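Local coordinates for periplasmic sensor hybrid histidine kinase (Anaeromyxobacter dehalogenans, PDB 4K0D), which probably relays a signal, sensed by this periplasmic helical-bundle domain, across the membrane to an ATP-dependent protein-histidine kinase in the same polypeptide, at residues Asp10-Leu15 against His143-Tyr148; Ala29-Ser34 against Glu122-Leu127; Arg57-Ala62 against Ala84-Phe89. All blocks are in the same frame, centred on the assembly; numbering follows the deposited sequence.

Contact 1 of 3, residues Asp10-Leu15 against His143-Tyr148; sequences DAQLEL and HTILAY. With ZN (zinc ion), chain I; ZN (zinc ion), chain J.
Ile-145 and Leu-13 reach toward each other and meet at their tips, bridging the end of helix 117-145 and the short helix 7-13. The isoleucine can be followed outward from its branched CB, which is directed at the opposite helix but does not itself come into contact. Of the two branches, CG2 comes up to Leu-13 CD1 at 4.2 Å. The other, CG1, stands anti to the carbonyl carbon (chi1 -82°), and the chain then runs out nearly extended, so that CD1 travels furthest across. That methyl lies 3.9 Å from Leu-13 CG and equally far from Leu-13 CD2, resting on the fork of the leucine. It also meets Gln-12 OE1 at 3.9 Å, a van der Waals contact of an amide oxygen with a methyl. The setting is the end of the helical bundle where the first and last helices come together, consistent with a membrane-proximal position. Isoleucine suits it, because one branch reaches out with CD1 while the other fills space nearer the backbone; the two backbones stay well apart, the nearest CA atoms, those of Leu-13 and Ile-145, being 8.8 Å from each other. Zinc ions flank this patch and tie it to the second subunit. Asp-10 and Glu-14, one helical turn apart, turn carboxylates to the same ion, with Asp-10 OD1 at 2.0 Å and Glu-14 OE2 at 1.9 Å from it; His-32 of the second subunit is another ligand. Another zinc is held by His-143 ND1 at 2.2 Å together with Glu-121 of the second subunit.

Contact 2 of 3, residues Ala29-Ser34 against Glu122-Leu127; sequences AVLHVS and ELLSLL. With ZN (zinc ion), chain C.
Val-30 lies over Leu-124, the two side chains passing each other in opposite directions, with Val-30 CG1 4.0 Å from Leu-124 CD2. The second valine methyl, CG2, leans instead on Leu-123 CD2 at 4.1 Å, so the branching at CB lets one residue serve two leucines. It can do so because CG1 is anti to the backbone N (chi1 165°), which spreads the methyls over adjacent positions of the facing helix. Leu-124 is forked in its turn: CD2 goes to Val-30, while CD1 meets Leu-31 CD2 at 4.2 Å, the two leucines crossing at about a right angle. Were Leu-124 replaced by an alanine, a gap would probably open beside Val-30, and the end of Leu-31 would lose this apolar partner. The helical segments run antiparallel, at 166°, with their axes 10.9 Å apart, a spacing that branched aliphatic residues can fill. His-32 points to the other side of its helix and binds a zinc through ND1, together with Asp-10 and Glu-14 of the second subunit. In the bundle, Leu-59 of helix 46-68 packs on Val-30, and Ile-82 and Ala-85 of helix 73-102 close over Leu-123.

Contact 3 of 3, residues Arg57-Ala62 against Ala84-Phe89; sequences RRLEGA and AAVPPF
Leu-59 faces both Val-86 and Phe-89, joining two successive helices, 46-68 and 73-102, that form an antiparallel hairpin within the helical bundle. Its CG and CD2 each come within 4.0 Å of Val-86 CG1, the leucine and valine passing alongside in opposite senses. Leu-59 CD2 also approaches Phe-89 CD2 at 4.0 Å, arriving at the edge of the ring and near its plane, with the two side chains at about a right angle. A leucine suits this place because its terminal fork reaches two residues of the facing helix, while valine keeps its methyls close to its own backbone. Phe-89 has its CG anti to the backbone N (chi1 174°), which swings the ring inward from the helix toward the leucine. Further out, the other helices hold these groups in position: Leu-26 and Ala-29 of helix 16-42 touch Leu-59, and Met-119 and Arg-120 of helix 117-145 lie against Phe-89. Next to Leu-59, Arg-58 turns away to pack on His-32 and form a salt bridge with Glu-14 of the second subunit, so an arginine can serve the subunit interface from the same helical turn. On the facing helix, the CB of Pro-87 points away from the segment of Leu-59, and Pro-88 follows it in the chain. Their nitrogens carry no hydrogen and make no bond to the preceding turn, which kinks the helix; the pattern resumes where Phe-89 N reaches Ala-85 O at 3.3 Å.

Overall arrangement
Contacts 2 and 3 form one continuous apolar interior near the middle of the chain, their centres about 9 Å apart, and all the residues that touch within each are buried. Between them they draw on all four long helices, 16-42, 46-68, 73-102 and 117-145, and Ser-34 of contact 2 brushes the ring of Phe-89 in contact 3. Contact 1 lies at one end, its centre about 30 Å from that of contact 2, sharing only helix 117-145 with it. There the apolar patch is small and partly buried, and metal ligands and charges directed to the second subunit take a larger share. Arg-58 and His-32 extend that polar chemistry to the outer surfaces of contacts 3 and 2.

Contact 1 of 3, residues Asp10-Leu15 against His143-Tyr148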
ATOM      1  N   ASP B  10      19.075  -3.637   2.374  1.00 37.19           N
ATOM      2  CA  ASP B  10      18.271  -2.449   2.274  1.00 38.55           C
ATOM      3  C   ASP B  10      17.513  -2.508   0.972  1.00 39.83           C
ATOM      4  O   ASP B  10      16.369  -2.123   0.904  1.00 34.76           O
ATOM      5  CB  ASP B  10      19.080  -1.179   2.282  1.00 33.44           C
ATOM      6  CG  ASP B  10      18.202   0.027   2.432  1.00 34.21           C
ATOM      7  OD1 ASP B  10      17.111  -0.137   3.008  1.00 41.41           O
ATOM      8  OD2 ASP B  10      18.544   1.114   1.935  1.00 36.40           O
ATOM      9  N   ALA B  11      18.166  -3.009  -0.062  1.00 38.29           N
ATOM     10  CA  ALA B  11      17.596  -2.988  -1.379  1.00 34.98           C
ATOM     11  C   ALA B  11      16.388  -3.932  -1.400  1.00 43.30           C
ATOM     12  O   ALA B  11      15.302  -3.664  -1.985  1.00 34.97           O
ATOM     13  CB  ALA B  11      18.671  -3.418  -2.349  1.00 39.02           C
ATOM     14  N   GLN B  12      16.573  -5.069  -0.757  1.00 33.19           N
ATOM     15  CA  GLN B  12      15.485  -5.997  -0.611  1.00 35.46           C
ATOM     16  C   GLN B  12      14.313  -5.333   0.163  1.00 30.05           C
ATOM     17  O   GLN B  12      13.164  -5.347  -0.329  1.00 33.38           O
ATOM     18  CB  GLN B  12      15.976  -7.308   0.055  1.00 34.12           C
ATOM     19  CG  GLN B  12      15.021  -8.451  -0.110  1.00 46.07           C
ATOM     20  CD  GLN B  12      15.401  -9.672   0.729  1.00 50.86           C
ATOM     21  OE1 GLN B  12      16.575  -9.901   1.037  1.00 51.13           O
ATOM     22  NE2 GLN B  12      14.392 -10.438   1.126  1.00 57.99           N
ATOM     23  N   LEU B  13      14.575  -4.769   1.344  1.00 28.09           N
ATOM     24  CA  LEU B  13      13.516  -4.240   2.192  1.00 29.53           C
ATOM     25  C   LEU B  13      12.828  -3.022   1.578  1.00 31.42           C
ATOM     26  O   LEU B  13      11.655  -2.739   1.882  1.00 27.07           O
ATOM     27  CB  LEU B  13      14.062  -3.875   3.556  1.00 26.94           C
ATOM     28  CG  LEU B  13      14.399  -5.077   4.442  1.00 35.33           C
ATOM     29  CD1 LEU B  13      14.669  -4.662   5.847  1.00 35.36           C
ATOM     30  CD2 LEU B  13      13.247  -6.080   4.431  1.00 39.85           C
ATOM     31  N   GLU B  14      13.544  -2.294   0.717  1.00 30.55           N
ATOM     32  CA  GLU B  14      13.007  -1.032   0.164  1.00 28.94           C
ATOM     33  C   GLU B  14      12.005  -1.307  -0.948  1.00 32.14           C
ATOM     34  O   GLU B  14      11.370  -0.402  -1.476  1.00 29.65           O
ATOM     35  CB  GLU B  14      14.157  -0.112  -0.359  1.00 31.54           C
ATOM     36  CG  GLU B  14      15.035   0.514   0.739  1.00 35.04           C
ATOM     37  CD  GLU B  14      14.317   1.566   1.593  1.00 38.22           C
ATOM     38  OE1 GLU B  14      13.257   2.056   1.197  1.00 34.56           O
ATOM     39  OE2 GLU B  14      14.792   1.894   2.689  1.00 38.65           O
ATOM     40  N   LEU B  15      11.901  -2.557  -1.353  1.00 30.33           N
ATOM     41  CA  LEU B  15      10.877  -2.942  -2.281  1.00 29.81           C
ATOM     42  C   LEU B  15       9.485  -3.018  -1.632  1.00 34.53           C
ATOM     43  O   LEU B  15       8.474  -2.974  -2.318  1.00 33.48           O
ATOM     44  CB  LEU B  15      11.214  -4.266  -2.936  1.00 32.71           C
ATOM     45  CG  LEU B  15      12.370  -4.256  -3.932  1.00 41.33           C
ATOM     46  CD1 LEU B  15      12.742  -5.685  -4.231  1.00 42.20           C
ATOM     47  CD2 LEU B  15      11.972  -3.553  -5.196  1.00 46.26           C
ATOM     48  N   HIS B 143      12.058  -9.536   9.516  1.00 33.17           N
ATOM     49  CA  HIS B 143      12.418 -10.035  10.818  1.00 34.66           C
ATOM     50  C   HIS B 143      13.788 -10.665  10.770  1.00 36.10           C
ATOM     51  O   HIS B 143      14.628 -10.412  11.638  1.00 39.23           O
ATOM     52  CB  HIS B 143      11.429 -11.059  11.336  1.00 38.08           C
ATOM     53  CG  HIS B 143      11.757 -11.508  12.721  1.00 40.69           C
ATOM     54  ND1 HIS B 143      11.392 -10.788  13.835  1.00 41.69           N
ATOM     55  CD2 HIS B 143      12.479 -12.567  13.170  1.00 36.35           C
ATOM     56  CE1 HIS B 143      11.836 -11.405  14.922  1.00 44.04           C
ATOM     57  NE2 HIS B 143      12.491 -12.485  14.541  1.00 49.46           N
ATOM     58  N   THR B 144      13.998 -11.499   9.755  1.00 34.66           N
ATOM     59  CA  THR B 144      15.206 -12.285   9.629  1.00 37.30           C
ATOM     60  C   THR B 144      16.349 -11.334   9.386  1.00 41.81           C
ATOM     61  O   THR B 144      17.420 -11.449   9.963  1.00 31.11           O
ATOM     62  CB  THR B 144      15.089 -13.231   8.440  1.00 39.09           C
ATOM     63  OG1 THR B 144      14.190 -14.294   8.773  1.00 45.18           O
ATOM     64  CG2 THR B 144      16.442 -13.811   8.061  1.00 41.55           C
ATOM     65  N   ILE B 145      16.112 -10.348   8.528  1.00 37.86           N
ATOM     66  CA  ILE B 145      17.172  -9.407   8.253  1.00 38.66           C
ATOM     67  C   ILE B 145      17.562  -8.646   9.506  1.00 42.48           C
ATOM     68  O   ILE B 145      18.727  -8.341   9.695  1.00 35.86           O
ATOM     69  CB  ILE B 145      16.811  -8.414   7.129  1.00 37.23           C
ATOM     70  CG1 ILE B 145      17.060  -9.088   5.782  1.00 36.37           C
ATOM     71  CG2 ILE B 145      17.686  -7.164   7.242  1.00 32.65           C
ATOM     72  CD1 ILE B 145      16.307  -8.421   4.671  1.00 44.51           C
ATOM     73  N   LEU B 146      16.617  -8.298  10.365  1.00 36.75           N
ATOM     74  CA  LEU B 146      17.015  -7.566  11.556  1.00 30.85           C
ATOM     75  C   LEU B 146      17.344  -8.476  12.744  1.00 40.17           C
ATOM     76  O   LEU B 146      17.428  -7.991  13.861  1.00 39.55           O
ATOM     77  CB  LEU B 146      15.939  -6.571  11.954  1.00 30.85           C
ATOM     78  CG  LEU B 146      15.494  -5.627  10.826  1.00 36.09           C
ATOM     79  CD1 LEU B 146      14.364  -4.746  11.272  1.00 36.81           C
ATOM     80  CD2 LEU B 146      16.644  -4.780  10.423  1.00 43.25           C
ATOM     81  N   ALA B 147      17.493  -9.783  12.530  1.00 34.01           N
ATOM     82  CA  ALA B 147      17.721 -10.679  13.648  1.00 44.40           C
ATOM     83  C   ALA B 147      19.169 -10.474  14.177  1.00 50.39           C
ATOM     84  O   ALA B 147      20.061 -10.125  13.402  1.00 50.07           O
ATOM     85  CB  ALA B 147      17.495 -12.135  13.228  1.00 37.88           C
ATOM     86  N   TYR B 148      19.373 -10.668  15.485  1.00 47.51           N
ATOM     87  CA  TYR B 148      20.710 -10.566  16.111  1.00 53.41           C
ATOM     88  C   TYR B 148      21.612 -11.750  15.744  1.00 60.59           C
ATOM     89  O   TYR B 148      21.163 -12.903  15.769  1.00 62.92           O
ATOM     90  CB  TYR B 148      20.588 -10.493  17.632  1.00 45.22           C
ATOM     91  CG  TYR B 148      20.006  -9.196  18.120  1.00 45.33           C
ATOM     92  CD1 TYR B 148      20.709  -8.002  17.973  1.00 44.55           C
ATOM     93  CD2 TYR B 148      18.750  -9.148  18.737  1.00 47.89           C
ATOM     94  CE1 TYR B 148      20.175  -6.794  18.427  1.00 47.95           C
ATOM     95  CE2 TYR B 148      18.204  -7.936  19.203  1.00 42.73           C
ATOM     96  CZ  TYR B 148      18.930  -6.767  19.040  1.00 47.36           C
ATOM     97  OH  TYR B 148      18.429  -5.554  19.473  1.00 48.27           O
TER
HETATM   98 ZN    ZN I 201      15.798   0.939   4.041  1.00 36.18          ZN
HETATM   99 ZN    ZN J 202       9.529  -9.620  13.899  1.00 43.24          ZN

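Contact 2 of 3, residues Ala29-Ser34 against Glu122-Leu127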
ATOM      1  N   ALA B  29      -7.501   1.100  -9.657  1.00 25.62           N
ATOM      2  CA  ALA B  29      -7.752   1.298 -11.099  1.00 29.05           C
ATOM      3  C   ALA B  29      -8.914   0.375 -11.502  1.00 28.08           C
ATOM      4  O   ALA B  29      -9.717   0.652 -12.385  1.00 26.54           O
ATOM      5  CB  ALA B  29      -6.458   0.976 -11.917  1.00 27.05           C
ATOM      6  N   VAL B  30      -8.983  -0.780 -10.873  1.00 25.60           N
ATOM      7  CA  VAL B  30      -9.985  -1.738 -11.218  1.00 22.41           C
ATOM      8  C   VAL B  30     -11.329  -1.227 -10.720  1.00 33.70           C
ATOM      9  O   VAL B  30     -12.304  -1.210 -11.489  1.00 32.11           O
ATOM     10  CB  VAL B  30      -9.664  -3.153 -10.634  1.00 26.82           C
ATOM     11  CG1 VAL B  30     -10.864  -4.060 -10.685  1.00 23.13           C
ATOM     12  CG2 VAL B  30      -8.555  -3.745 -11.399  1.00 33.59           C
ATOM     13  N   LEU B  31     -11.372  -0.748  -9.473  1.00 32.84           N
ATOM     14  CA  LEU B  31     -12.593  -0.131  -8.965  1.00 30.35           C
ATOM     15  C   LEU B  31     -13.013   0.982  -9.882  1.00 35.43           C
ATOM     16  O   LEU B  31     -14.184   1.131 -10.184  1.00 35.41           O
ATOM     17  CB  LEU B  31     -12.391   0.476  -7.592  1.00 27.02           C
ATOM     18  CG  LEU B  31     -12.403  -0.592  -6.497  1.00 37.61           C
ATOM     19  CD1 LEU B  31     -11.902  -0.087  -5.167  1.00 31.72           C
ATOM     20  CD2 LEU B  31     -13.812  -1.145  -6.334  1.00 39.29           C
ATOM     21  N   HIS B  32     -12.046   1.781 -10.300  1.00 27.33           N
ATOM     22  CA  HIS B  32     -12.326   3.030 -10.982  1.00 32.60           C
ATOM     23  C   HIS B  32     -12.903   2.688 -12.360  1.00 33.34           C
ATOM     24  O   HIS B  32     -13.824   3.338 -12.812  1.00 34.16           O
ATOM     25  CB  HIS B  32     -11.120   3.980 -11.047  1.00 29.54           C
ATOM     26  CG  HIS B  32     -11.449   5.333 -11.642  1.00 28.69           C
ATOM     27  ND1 HIS B  32     -12.061   6.325 -10.932  1.00 30.57           N
ATOM     28  CD2 HIS B  32     -11.266   5.823 -12.894  1.00 27.51           C
ATOM     29  CE1 HIS B  32     -12.291   7.373 -11.710  1.00 32.14           C
ATOM     30  NE2 HIS B  32     -11.806   7.102 -12.909  1.00 34.10           N
ATOM     31  N   VAL B  33     -12.413   1.643 -13.005  1.00 33.56           N
ATOM     32  CA  VAL B  33     -13.007   1.252 -14.274  1.00 24.52           C
ATOM     33  C   VAL B  33     -14.467   0.797 -14.023  1.00 32.67           C
ATOM     34  O   VAL B  33     -15.336   1.075 -14.808  1.00 27.83           O
ATOM     35  CB  VAL B  33     -12.242   0.119 -14.978  1.00 28.47           C
ATOM     36  CG1 VAL B  33     -13.124  -0.505 -16.026  1.00 30.14           C
ATOM     37  CG2 VAL B  33     -10.840   0.626 -15.628  1.00 28.07           C
ATOM     38  N   SER B  34     -14.716   0.070 -12.940  1.00 30.43           N
ATOM     39  CA  SER B  34     -16.060  -0.329 -12.618  1.00 30.36           C
ATOM     40  C   SER B  34     -16.943   0.832 -12.342  1.00 30.34           C
ATOM     41  O   SER B  34     -18.090   0.817 -12.760  1.00 31.50           O
ATOM     42  CB  SER B  34     -16.080  -1.254 -11.403  1.00 38.72           C
ATOM     43  OG  SER B  34     -15.857  -2.554 -11.876  1.00 44.00           O
ATOM     44  N   GLU B 122     -13.515 -11.066  -8.583  1.00 32.70           N
ATOM     45  CA  GLU B 122     -12.567 -12.126  -8.609  1.00 31.69           C
ATOM     46  C   GLU B 122     -11.156 -11.511  -8.648  1.00 37.37           C
ATOM     47  O   GLU B 122     -10.247 -11.865  -7.867  1.00 31.85           O
ATOM     48  CB  GLU B 122     -12.846 -12.981  -9.825  1.00 35.73           C
ATOM     49  CG  GLU B 122     -11.924 -14.119 -10.012  1.00 41.92           C
ATOM     50  CD  GLU B 122     -12.499 -15.171 -10.956  1.00 50.32           C
ATOM     51  OE1 GLU B 122     -13.716 -15.089 -11.287  1.00 45.38           O
ATOM     52  OE2 GLU B 122     -11.726 -16.068 -11.355  1.00 57.30           O
ATOM     53  N   LEU B 123     -10.973 -10.558  -9.532  1.00 33.37           N
ATOM     54  CA  LEU B 123      -9.681  -9.907  -9.651  1.00 30.77           C
ATOM     55  C   LEU B 123      -9.333  -9.247  -8.330  1.00 29.41           C
ATOM     56  O   LEU B 123      -8.194  -9.311  -7.864  1.00 30.87           O
ATOM     57  CB  LEU B 123      -9.761  -8.878 -10.763  1.00 29.08           C
ATOM     58  CG  LEU B 123      -8.481  -8.221 -11.195  1.00 31.55           C
ATOM     59  CD1 LEU B 123      -7.273  -9.133 -11.173  1.00 36.01           C
ATOM     60  CD2 LEU B 123      -8.745  -7.703 -12.612  1.00 42.46           C
ATOM     61  N   LEU B 124     -10.301  -8.594  -7.702  1.00 29.35           N
ATOM     62  CA  LEU B 124      -9.956  -7.903  -6.475  1.00 27.46           C
ATOM     63  C   LEU B 124      -9.645  -8.906  -5.381  1.00 34.74           C
ATOM     64  O   LEU B 124      -8.817  -8.652  -4.519  1.00 28.79           O
ATOM     65  CB  LEU B 124     -11.074  -7.038  -6.012  1.00 29.43           C
ATOM     66  CG  LEU B 124     -11.325  -5.848  -6.932  1.00 37.84           C
ATOM     67  CD1 LEU B 124     -12.591  -5.119  -6.468  1.00 34.15           C
ATOM     68  CD2 LEU B 124     -10.059  -4.943  -6.914  1.00 32.27           C
ATOM     69  N   SER B 125     -10.331 -10.044  -5.423  1.00 28.94           N
ATOM     70  CA  SER B 125     -10.114 -11.059  -4.415  1.00 29.94           C
ATOM     71  C   SER B 125      -8.666 -11.566  -4.528  1.00 35.36           C
ATOM     72  O   SER B 125      -7.944 -11.652  -3.522  1.00 32.31           O
ATOM     73  CB  SER B 125     -11.101 -12.201  -4.576  1.00 31.64           C
ATOM     74  OG  SER B 125     -10.654 -13.345  -3.849  1.00 42.44           O
ATOM     75  N   LEU B 126      -8.266 -11.965  -5.740  1.00 30.38           N
ATOM     76  CA  LEU B 126      -6.912 -12.346  -5.996  1.00 31.04           C
ATOM     77  C   LEU B 126      -5.943 -11.297  -5.481  1.00 34.14           C
ATOM     78  O   LEU B 126      -4.957 -11.611  -4.820  1.00 28.87           O
ATOM     79  CB  LEU B 126      -6.670 -12.497  -7.482  1.00 31.16           C
ATOM     80  CG  LEU B 126      -7.232 -13.750  -8.105  1.00 37.37           C
ATOM     81  CD1 LEU B 126      -6.962 -13.732  -9.621  1.00 42.33           C
ATOM     82  CD2 LEU B 126      -6.609 -14.978  -7.466  1.00 39.66           C
ATOM     83  N   LEU B 127      -6.200 -10.047  -5.798  1.00 27.87           N
ATOM     84  CA  LEU B 127      -5.239  -9.020  -5.453  1.00 26.69           C
ATOM     85  C   LEU B 127      -5.083  -8.948  -3.966  1.00 33.72           C
ATOM     86  O   LEU B 127      -3.951  -8.828  -3.455  1.00 33.33           O
ATOM     87  CB  LEU B 127      -5.674  -7.644  -5.936  1.00 28.04           C
ATOM     88  CG  LEU B 127      -5.045  -7.345  -7.283  1.00 34.43           C
ATOM     89  CD1 LEU B 127      -5.818  -6.207  -7.930  1.00 36.33           C
ATOM     90  CD2 LEU B 127      -3.573  -6.984  -7.124  1.00 36.68           C
TER
HETATM   91 ZN    ZN C 201     -12.458   6.324  -8.932  1.00 35.47          ZN

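Contact 3 of 3, residues Arg57-Ala62 against Ala84-Phe89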
ATOM      1  N   ARG B  57      -7.079   3.627 -19.494  1.00 29.23           N
ATOM      2  CA  ARG B  57      -5.647   3.946 -19.623  1.00 29.31           C
ATOM      3  C   ARG B  57      -4.947   3.897 -18.272  1.00 27.71           C
ATOM      4  O   ARG B  57      -3.826   3.394 -18.169  1.00 28.87           O
ATOM      5  CB  ARG B  57      -5.433   5.339 -20.261  1.00 31.55           C
ATOM      6  CG  ARG B  57      -5.966   5.415 -21.713  1.00 43.69           C
ATOM      7  N   ARG B  58      -5.611   4.407 -17.247  1.00 23.49           N
ATOM      8  CA  ARG B  58      -5.114   4.274 -15.905  1.00 29.23           C
ATOM      9  C   ARG B  58      -4.936   2.793 -15.465  1.00 28.27           C
ATOM     10  O   ARG B  58      -3.928   2.434 -14.875  1.00 26.19           O
ATOM     11  CB  ARG B  58      -6.035   4.994 -14.980  1.00 28.95           C
ATOM     12  CG  ARG B  58      -5.681   4.784 -13.564  1.00 27.90           C
ATOM     13  CD  ARG B  58      -6.610   5.620 -12.713  1.00 35.44           C
ATOM     14  NE  ARG B  58      -6.556   5.230 -11.322  1.00 29.47           N
ATOM     15  CZ  ARG B  58      -7.417   5.634 -10.396  1.00 34.44           C
ATOM     16  NH1 ARG B  58      -8.379   6.485 -10.710  1.00 29.31           N
ATOM     17  NH2 ARG B  58      -7.311   5.172  -9.150  1.00 31.78           N
ATOM     18  N   LEU B  59      -5.900   1.938 -15.772  1.00 27.57           N
ATOM     19  CA  LEU B  59      -5.771   0.548 -15.430  1.00 30.38           C
ATOM     20  C   LEU B  59      -4.617  -0.069 -16.192  1.00 30.89           C
ATOM     21  O   LEU B  59      -3.874  -0.854 -15.636  1.00 30.85           O
ATOM     22  CB  LEU B  59      -7.042  -0.225 -15.729  1.00 26.26           C
ATOM     23  CG  LEU B  59      -7.000  -1.724 -15.490  1.00 28.38           C
ATOM     24  CD1 LEU B  59      -6.588  -2.104 -14.051  1.00 28.89           C
ATOM     25  CD2 LEU B  59      -8.397  -2.311 -15.837  1.00 33.15           C
ATOM     26  N   GLU B  60      -4.471   0.222 -17.467  1.00 24.55           N
ATOM     27  CA  GLU B  60      -3.342  -0.378 -18.164  1.00 28.46           C
ATOM     28  C   GLU B  60      -1.993   0.060 -17.500  1.00 27.55           C
ATOM     29  O   GLU B  60      -1.082  -0.744 -17.359  1.00 28.50           O
ATOM     30  CB  GLU B  60      -3.362   0.007 -19.649  1.00 30.68           C
ATOM     31  CG  GLU B  60      -4.406  -0.690 -20.431  1.00 29.28           C
ATOM     32  CD  GLU B  60      -5.048   0.192 -21.560  1.00 35.61           C
ATOM     33  OE1 GLU B  60      -4.562   1.287 -21.875  1.00 32.70           O
ATOM     34  OE2 GLU B  60      -6.081  -0.224 -22.116  1.00 33.30           O
ATOM     35  N   GLY B  61      -1.901   1.314 -17.074  1.00 26.22           N
ATOM     36  CA  GLY B  61      -0.691   1.822 -16.402  1.00 28.29           C
ATOM     37  C   GLY B  61      -0.480   1.165 -15.047  1.00 27.51           C
ATOM     38  O   GLY B  61       0.631   0.812 -14.696  1.00 26.22           O
ATOM     39  N   ALA B  62      -1.533   0.991 -14.262  1.00 26.25           N
ATOM     40  CA  ALA B  62      -1.396   0.346 -12.954  1.00 26.29           C
ATOM     41  C   ALA B  62      -0.983  -1.110 -13.110  1.00 28.78           C
ATOM     42  O   ALA B  62      -0.240  -1.660 -12.275  1.00 26.51           O
ATOM     43  CB  ALA B  62      -2.697   0.410 -12.169  1.00 24.77           C
ATOM     44  N   ALA B  84      -3.241 -11.559 -16.004  1.00 37.45           N
ATOM     45  CA  ALA B  84      -3.907 -12.087 -17.168  1.00 34.98           C
ATOM     46  C   ALA B  84      -5.370 -11.736 -17.093  1.00 34.14           C
ATOM     47  O   ALA B  84      -6.076 -11.830 -18.093  1.00 34.91           O
ATOM     48  CB  ALA B  84      -3.734 -13.568 -17.237  1.00 31.55           C
ATOM     49  N   ALA B  85      -5.866 -11.403 -15.903  1.00 33.92           N
ATOM     50  CA  ALA B  85      -7.293 -11.117 -15.779  1.00 34.58           C
ATOM     51  C   ALA B  85      -7.645  -9.729 -16.326  1.00 32.73           C
ATOM     52  O   ALA B  85      -8.810  -9.417 -16.539  1.00 31.17           O
ATOM     53  CB  ALA B  85      -7.725 -11.215 -14.358  1.00 36.99           C
ATOM     54  N   VAL B  86      -6.632  -8.888 -16.528  1.00 33.89           N
ATOM     55  CA  VAL B  86      -6.881  -7.469 -16.786  1.00 34.74           C
ATOM     56  C   VAL B  86      -7.445  -7.255 -18.187  1.00 36.33           C
ATOM     57  O   VAL B  86      -8.482  -6.682 -18.307  1.00 31.65           O
ATOM     58  CB  VAL B  86      -5.663  -6.593 -16.523  1.00 29.93           C
ATOM     59  CG1 VAL B  86      -5.856  -5.188 -17.089  1.00 31.45           C
ATOM     60  CG2 VAL B  86      -5.381  -6.525 -14.976  1.00 29.94           C
ATOM     61  N   PRO B  87      -6.778  -7.768 -19.225  1.00 34.18           N
ATOM     62  CA  PRO B  87      -7.269  -7.599 -20.588  1.00 32.56           C
ATOM     63  C   PRO B  87      -8.717  -8.067 -20.779  1.00 39.85           C
ATOM     64  O   PRO B  87      -9.490  -7.334 -21.429  1.00 38.37           O
ATOM     65  CB  PRO B  87      -6.295  -8.449 -21.414  1.00 38.63           C
ATOM     66  CG  PRO B  87      -5.033  -8.482 -20.568  1.00 38.99           C
ATOM     67  CD  PRO B  87      -5.576  -8.613 -19.173  1.00 37.04           C
ATOM     68  N   PRO B  88      -9.098  -9.241 -20.226  1.00 33.36           N
ATOM     69  CA  PRO B  88     -10.487  -9.650 -20.422  1.00 35.61           C
ATOM     70  C   PRO B  88     -11.441  -8.668 -19.747  1.00 40.98           C
ATOM     71  O   PRO B  88     -12.552  -8.385 -20.219  1.00 35.38           O
ATOM     72  CB  PRO B  88     -10.579 -11.037 -19.725  1.00 39.97           C
ATOM     73  CG  PRO B  88      -9.237 -11.494 -19.519  1.00 39.80           C
ATOM     74  CD  PRO B  88      -8.296 -10.289 -19.563  1.00 39.80           C
ATOM     75  N   PHE B  89     -11.014  -8.142 -18.613  1.00 34.66           N
ATOM     76  CA  PHE B  89     -11.902  -7.274 -17.889  1.00 35.34           C
ATOM     77  C   PHE B  89     -11.979  -5.982 -18.682  1.00 35.83           C
ATOM     78  O   PHE B  89     -13.048  -5.428 -18.854  1.00 36.36           O
ATOM     79  CB  PHE B  89     -11.350  -7.081 -16.521  1.00 29.63           C
ATOM     80  CG  PHE B  89     -12.071  -6.101 -15.693  1.00 34.11           C
ATOM     81  CD1 PHE B  89     -13.298  -6.384 -15.192  1.00 30.48           C
ATOM     82  CD2 PHE B  89     -11.472  -4.884 -15.364  1.00 33.02           C
ATOM     83  CE1 PHE B  89     -13.931  -5.509 -14.359  1.00 34.75           C
ATOM     84  CE2 PHE B  89     -12.122  -3.970 -14.548  1.00 28.06           C
ATOM     85  CZ  PHE B  89     -13.355  -4.278 -14.049  1.00 30.87           C
TER